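Local coordinates for inositol monophosphatase (Zymomonas mobilis, PDB 4N81), which probably hydrolyses phosphate monoesters such as inositol monophosphate in a magnesium-dependent reaction, at residues Asp18-Ala21 with Asp22-Pro26. Sequence-based numbering, arbitrary orientation.
Sequences DVAA and DIIRP
Arg-25 folds back over Ala-21, one helical turn earlier: its CG leaves anti to the backbone N (chi1 -172°), the chain bends at chi3, and NH1 ends 3.7 Å from Ala-21 CB. One guanidinium face lies over Ala-21 O, offset toward the rim, while that oxygen accepts the backbone N-H of Arg-25 at 2.9 Å. At the edge of the same group, NH2 reaches OD2 of Asp-22 at 3.1 Å, a salt bridge lying in the guanidinium plane and made to the anti lone pair of the carboxylate. NH1 also bonds to Pro-121 O, so the rotation of the group is held by more than the salt bridge; an alanine in place of Arg-25 would probably leave Asp-22 without its charged mate and Pro-121 O without this donor. On another side of the helix, Val-19 and Ile-23 run side by side, with Val-19 CG1 4.1 Å from Ile-23 CD1. Ile-24 sets CG1 beside its own backbone N, which brings CD1 within 4.2 Å of Ala-20 CB. Four i to i+4 backbone bonds run along this part of the chain. Val-19 and Ile-23 pack on helix 42-61, Ile-24 meets Thr-103 of strand 102-109 and approaches the predicted magnesium-site residue Ile-88, and Asp-18 pairs with Arg-126 of strand 125-130.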
ATOM      1  N   ASP A  18       8.844  -2.365  20.583  1.00 18.82           N
ATOM      2  CA  ASP A  18       8.376  -1.102  21.180  1.00 21.08           C
ATOM      3  C   ASP A  18       9.442  -0.011  21.107  1.00 22.25           C
ATOM      4  O   ASP A  18       9.174   1.161  20.767  1.00 20.97           O
ATOM      5  CB  ASP A  18       8.056  -1.273  22.679  1.00 23.06           C
ATOM      6  CG  ASP A  18       6.835  -2.159  22.921  1.00 28.52           C
ATOM      7  OD1 ASP A  18       6.079  -2.404  21.948  1.00 25.93           O
ATOM      8  OD2 ASP A  18       6.640  -2.587  24.091  1.00 24.02           O
ATOM      9  N   VAL A  19      10.677  -0.422  21.391  1.00 24.55           N
ATOM     10  CA  VAL A  19      11.770   0.530  21.380  1.00 25.52           C
ATOM     11  C   VAL A  19      11.998   1.075  19.962  1.00 21.09           C
ATOM     12  O   VAL A  19      12.136   2.339  19.722  1.00 21.26           O
ATOM     13  CB  VAL A  19      13.016  -0.151  21.978  1.00 24.92           C
ATOM     14  CG1 VAL A  19      14.277   0.624  21.652  1.00 27.42           C
ATOM     15  CG2 VAL A  19      12.808  -0.346  23.525  1.00 24.36           C
ATOM     16  N   ALA A  20      11.967   0.142  19.007  1.00 18.93           N
ATOM     17  CA  ALA A  20      12.132   0.571  17.617  1.00 19.75           C
ATOM     18  C   ALA A  20      10.987   1.502  17.170  1.00 21.32           C
ATOM     19  O   ALA A  20      11.218   2.525  16.469  1.00 19.07           O
ATOM     20  CB  ALA A  20      12.195  -0.674  16.673  1.00 16.95           C
ATOM     21  N   ALA A  21       9.755   1.189  17.615  1.00 17.75           N
ATOM     22  CA  ALA A  21       8.593   1.944  17.159  1.00 16.45           C
ATOM     23  C   ALA A  21       8.721   3.380  17.627  1.00 19.45           C
ATOM     24  O   ALA A  21       8.444   4.321  16.860  1.00 18.49           O
ATOM     25  CB  ALA A  21       7.271   1.360  17.723  1.00 17.60           C
ATOM     26  N   ASP A  22       9.077   3.543  18.903  1.00 20.08           N
ATOM     27  CA  ASP A  22       9.125   4.909  19.427  1.00 19.00           C
ATOM     28  C   ASP A  22      10.229   5.701  18.770  1.00 23.15           C
ATOM     29  O   ASP A  22      10.144   6.925  18.682  1.00 20.97           O
ATOM     30  CB  ASP A  22       9.335   4.939  20.943  1.00 21.26           C
ATOM     31  CG  ASP A  22       8.147   4.352  21.696  1.00 29.78           C
ATOM     32  OD1 ASP A  22       8.312   3.916  22.859  1.00 32.77           O
ATOM     33  OD2 ASP A  22       7.047   4.328  21.104  1.00 30.39           O
ATOM     34  N   ILE A  23      11.293   5.029  18.346  1.00 18.95           N
ATOM     35  CA  ILE A  23      12.332   5.803  17.650  1.00 19.06           C
ATOM     36  C   ILE A  23      11.946   6.193  16.210  1.00 18.87           C
ATOM     37  O   ILE A  23      12.220   7.305  15.749  1.00 17.96           O
ATOM     38  CB  ILE A  23      13.623   4.997  17.641  1.00 23.95           C
ATOM     39  CG1 ILE A  23      14.209   4.995  19.048  1.00 25.18           C
ATOM     40  CG2 ILE A  23      14.607   5.528  16.596  1.00 23.83           C
ATOM     41  CD1 ILE A  23      15.181   3.842  19.292  1.00 26.73           C
ATOM     42  N   ILE A  24      11.313   5.254  15.514  1.00 16.78           N
ATOM     43  CA  ILE A  24      10.972   5.397  14.087  1.00 15.70           C
ATOM     44  C   ILE A  24       9.804   6.355  13.847  1.00 15.36           C
ATOM     45  O   ILE A  24       9.843   7.168  12.934  1.00 15.08           O
ATOM     46  CB  ILE A  24      10.605   4.017  13.483  1.00 17.36           C
ATOM     47  CG1 ILE A  24      11.848   3.097  13.445  1.00 17.95           C
ATOM     48  CG2 ILE A  24       9.956   4.174  12.073  1.00 16.54           C
ATOM     49  CD1 ILE A  24      11.496   1.550  13.158  1.00 18.04           C
ATOM     50  N   ARG A  25       8.802   6.311  14.716  1.00 15.57           N
ATOM     51  CA  ARG A  25       7.557   7.066  14.465  1.00 18.56           C
ATOM     52  C   ARG A  25       7.745   8.573  14.160  1.00 18.64           C
ATOM     53  O   ARG A  25       7.184   9.079  13.182  1.00 16.07           O
ATOM     54  CB  ARG A  25       6.597   6.869  15.646  1.00 20.19           C
ATOM     55  CG  ARG A  25       5.189   7.415  15.474  1.00 23.71           C
ATOM     56  CD  ARG A  25       4.317   7.089  16.742  1.00 21.51           C
ATOM     57  NE  ARG A  25       4.073   5.645  16.871  1.00 23.38           N
ATOM     58  CZ  ARG A  25       4.616   4.876  17.822  1.00 27.83           C
ATOM     59  NH1 ARG A  25       4.336   3.551  17.876  1.00 19.42           N
ATOM     60  NH2 ARG A  25       5.423   5.429  18.724  1.00 30.40           N
ATOM     61  N   PRO A  26       8.571   9.288  14.950  1.00 16.66           N
ATOM     62  CA  PRO A  26       8.711  10.727  14.706  1.00 18.07           C
ATOM     63  C   PRO A  26       9.217  11.033  13.282  1.00 20.04           C
ATOM     64  O   PRO A  26       9.101  12.187  12.856  1.00 19.00           O
ATOM     65  CB  PRO A  26       9.748  11.177  15.754  1.00 22.51           C
ATOM     66  CG  PRO A  26       9.635  10.175  16.838  1.00 25.96           C
ATOM     67  CD  PRO A  26       9.269   8.873  16.184  1.00 17.60           C
TER